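Local structure of putative ABC transporter subunit, substrate-binding component (Rhodopseudomonas palustris, 4EVR) at residues A154-W159 with V183-I188. The protein probably binds benzoate or related aromatic acids as the substrate-binding component of an ABC transporter. Residues are numbered along the deposited sequence; the frame is centred on the assembly and turned at random.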
ATOM      1  N   ALA A 154       0.757 -24.765  -1.111  1.00 33.77           N
ATOM      2  CA  ALA A 154       1.310 -23.619  -0.385  1.00 30.86           C
ATOM      3  C   ALA A 154       1.122 -23.661   1.090  1.00 33.20           C
ATOM      4  O   ALA A 154       0.190 -24.235   1.588  1.00 31.66           O
ATOM      5  CB  ALA A 154       0.664 -22.356  -0.891  1.00 30.80           C
ATOM      6  N   VAL A 155       2.035 -22.980   1.803  1.00 30.67           N
ATOM      7  CA  VAL A 155       1.932 -22.607   3.195  1.00 28.65           C
ATOM      8  C   VAL A 155       1.893 -21.097   3.180  1.00 28.62           C
ATOM      9  O   VAL A 155       2.702 -20.520   2.472  1.00 27.01           O
ATOM     10  CB  VAL A 155       3.113 -23.150   4.061  1.00 33.03           C
ATOM     11  CG1 VAL A 155       3.244 -22.402   5.384  1.00 32.14           C
ATOM     12  CG2 VAL A 155       2.960 -24.634   4.295  1.00 33.71           C
ATOM     13  N   THR A 156       0.957 -20.450   3.899  1.00 25.86           N
ATOM     14  CA  THR A 156       0.949 -18.969   4.010  1.00 24.23           C
ATOM     15  C   THR A 156       1.548 -18.566   5.363  1.00 26.44           C
ATOM     16  O   THR A 156       1.507 -19.344   6.347  1.00 23.99           O
ATOM     17  CB  THR A 156      -0.440 -18.372   3.807  1.00 31.20           C
ATOM     18  OG1 THR A 156      -1.240 -18.601   4.965  1.00 26.24           O
ATOM     19  CG2 THR A 156      -1.134 -18.942   2.557  1.00 29.55           C
ATOM     20  N   VAL A 157       2.190 -17.410   5.406  1.00 23.18           N
ATOM     21  CA  VAL A 157       2.775 -16.905   6.644  1.00 24.66           C
ATOM     22  C   VAL A 157       2.514 -15.391   6.686  1.00 26.36           C
ATOM     23  O   VAL A 157       2.889 -14.692   5.758  1.00 22.24           O
ATOM     24  CB  VAL A 157       4.276 -17.178   6.859  1.00 32.22           C
ATOM     25  CG1 VAL A 157       4.676 -16.837   8.329  1.00 31.61           C
ATOM     26  CG2 VAL A 157       4.614 -18.592   6.557  1.00 36.16           C
ATOM     27  N   THR A 158       1.934 -14.876   7.756  1.00 22.28           N
ATOM     28  CA  THR A 158       1.724 -13.425   7.859  1.00 21.06           C
ATOM     29  C   THR A 158       1.448 -13.037   9.302  1.00 24.94           C
ATOM     30  O   THR A 158       1.432 -13.882  10.169  1.00 22.88           O
ATOM     31  CB  THR A 158       0.555 -12.978   6.932  1.00 22.94           C
ATOM     32  OG1 THR A 158       0.515 -11.563   6.830  1.00 21.54           O
ATOM     33  CG2 THR A 158      -0.758 -13.471   7.374  1.00 26.35           C
ATOM     34  N   TRP A 159       1.162 -11.765   9.522  1.00 21.13           N
ATOM     35  CA  TRP A 159       0.749 -11.233  10.828  1.00 20.33           C
ATOM     36  C   TRP A 159      -0.775 -11.379  11.025  1.00 25.84           C
ATOM     37  O   TRP A 159      -1.576 -11.313  10.043  1.00 23.59           O
ATOM     38  CB  TRP A 159       1.132  -9.757  10.937  1.00 19.36           C
ATOM     39  CG  TRP A 159       2.594  -9.538  11.241  1.00 18.57           C
ATOM     40  CD1 TRP A 159       3.307 -10.094  12.256  1.00 21.44           C
ATOM     41  CD2 TRP A 159       3.452  -8.555  10.647  1.00 17.80           C
ATOM     42  NE1 TRP A 159       4.538  -9.487  12.358  1.00 20.88           N
ATOM     43  CE2 TRP A 159       4.651  -8.542  11.379  1.00 21.98           C
ATOM     44  CE3 TRP A 159       3.308  -7.653   9.570  1.00 19.49           C
ATOM     45  CZ2 TRP A 159       5.737  -7.712  11.030  1.00 19.75           C
ATOM     46  CZ3 TRP A 159       4.327  -6.793   9.278  1.00 18.60           C
ATOM     47  CH2 TRP A 159       5.541  -6.835   9.988  1.00 19.77           C
ATOM     48  N   VAL A 183      -2.005 -25.810   2.479  1.00 38.69           N
ATOM     49  CA  VAL A 183      -1.732 -26.833   3.498  1.00 40.27           C
ATOM     50  C   VAL A 183      -1.799 -26.285   4.968  1.00 42.38           C
ATOM     51  O   VAL A 183      -2.074 -27.070   5.882  1.00 44.98           O
ATOM     52  CB  VAL A 183      -0.339 -27.468   3.119  1.00 47.10           C
ATOM     53  CG1 VAL A 183       0.600 -27.655   4.293  1.00 49.44           C
ATOM     54  CG2 VAL A 183      -0.524 -28.763   2.348  1.00 48.48           C
ATOM     55  N   LYS A 184      -1.533 -24.984   5.187  1.00 34.59           N
ATOM     56  CA  LYS A 184      -1.540 -24.350   6.498  1.00 34.00           C
ATOM     57  C   LYS A 184      -1.422 -22.864   6.328  1.00 35.36           C
ATOM     58  O   LYS A 184      -0.795 -22.432   5.355  1.00 31.64           O
ATOM     59  CB  LYS A 184      -0.341 -24.857   7.328  1.00 38.18           C
ATOM     60  CG  LYS A 184      -0.116 -24.196   8.695  1.00 38.44           C
ATOM     61  CD  LYS A 184      -1.115 -24.598   9.682  1.00 39.52           C
ATOM     62  CE  LYS A 184      -0.972 -23.970  11.053  1.00 54.76           C
ATOM     63  NZ  LYS A 184      -2.129 -24.320  11.918  1.00 58.67           N
ATOM     64  N   ASP A 185      -2.065 -22.097   7.226  1.00 32.12           N
ATOM     65  CA  ASP A 185      -1.941 -20.663   7.286  1.00 32.17           C
ATOM     66  C   ASP A 185      -1.285 -20.337   8.603  1.00 32.93           C
ATOM     67  O   ASP A 185      -1.894 -20.577   9.619  1.00 36.48           O
ATOM     68  CB  ASP A 185      -3.299 -19.997   7.187  1.00 33.37           C
ATOM     69  CG  ASP A 185      -4.007 -20.212   5.893  1.00 42.27           C
ATOM     70  OD1 ASP A 185      -3.367 -20.020   4.827  1.00 36.15           O
ATOM     71  OD2 ASP A 185      -5.206 -20.538   5.934  1.00 52.85           O
ATOM     72  N   ILE A 186      -0.040 -20.003   8.604  1.00 25.87           N
ATOM     73  CA  ILE A 186       0.707 -19.645   9.840  1.00 25.46           C
ATOM     74  C   ILE A 186       0.507 -18.171  10.144  1.00 28.91           C
ATOM     75  O   ILE A 186       0.675 -17.337   9.233  1.00 25.69           O
ATOM     76  CB  ILE A 186       2.219 -19.966   9.707  1.00 29.00           C
ATOM     77  CG1 ILE A 186       2.447 -21.462   9.356  1.00 31.41           C
ATOM     78  CG2 ILE A 186       2.965 -19.575  10.996  1.00 31.01           C
ATOM     79  CD1 ILE A 186       3.822 -21.842   9.048  1.00 33.55           C
ATOM     80  N   THR A 187       0.190 -17.817  11.429  1.00 27.01           N
ATOM     81  CA  THR A 187       0.036 -16.383  11.760  1.00 25.82           C
ATOM     82  C   THR A 187       0.855 -16.105  12.994  1.00 30.02           C
ATOM     83  O   THR A 187       1.008 -16.969  13.858  1.00 30.36           O
ATOM     84  CB  THR A 187      -1.421 -15.952  11.950  1.00 32.63           C
ATOM     85  OG1 THR A 187      -1.932 -16.655  13.085  1.00 33.23           O
ATOM     86  CG2 THR A 187      -2.259 -16.240  10.745  1.00 33.89           C
ATOM     87  N   ILE A 188       1.396 -14.921  13.044  1.00 23.94           N
ATOM     88  CA  ILE A 188       2.222 -14.410  14.141  1.00 25.48           C
ATOM     89  C   ILE A 188       1.569 -13.148  14.611  1.00 26.29           C
ATOM     90  O   ILE A 188       1.062 -12.387  13.784  1.00 24.51           O
ATOM     91  CB  ILE A 188       3.645 -14.175  13.534  1.00 29.95           C
ATOM     92  CG1 ILE A 188       4.297 -15.564  13.305  1.00 31.95           C
ATOM     93  CG2 ILE A 188       4.554 -13.372  14.445  1.00 28.27           C
ATOM     94  CD1 ILE A 188       5.335 -15.480  12.308  1.00 33.82           C
TER
HETATM   95  O   HOH W   1      -1.188 -17.121   7.186  1.00 26.74           O
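Thr-156 and Asp-185 are paired on neighbouring parallel strands, the first and last elements of a right-handed beta-alpha-beta crossover through helix 162-177, in one lobe of a periplasmic binding protein fold. Strand 181-188, to which 183-188 belongs, is an outermost strand of its sheet within the chain. Thr-156 donates its N to Lys-184 O and takes Ile-186 N on its O, whereas Thr-158 bonds Ile-186 O and Ile-188 N. On the helix 162-177 face, Thr-156 OG1 sits between backbone N and carbonyl carbon (chi1 75°) and reaches Asp-185 OD1 at 2.6 Å, on the anti side of the carboxylate; OD2 turns to a salt bridge with Lys-172. A water donates to the same OG1 and to Ile-186 O. A valine in place of Thr-156 would probably leave OD1 without its hydroxyl donor and the water without one acceptor. On the opposite face Val-155, Val-157, Ile-186 and Ile-188 bring apolar groups together. Followed outward, Ile-186 CB lies near Val-157 CG2, and the branch CG2 is beside Val-157 CG1. Ile-186 CG1, anti to the carbonyl carbon (chi1 -56°), runs back toward Val-155 CG1. Ile-186 CD1 ends 3.8 Å from Val-155 CG1 and also meets Val-157 CG2. Ile-202 of helix 196-205 touches both Val-155 and Val-157. Toward the benzoic acid, about 6 Å from the Trp-159 side chain, the indole is held by an NE1 bond to Asp-192 O and edge-to-face contacts with Phe-190 and Phe-214, while Ile-188 O lies in the ring plane at its edge, 3.6 Å from Trp-159 CD1.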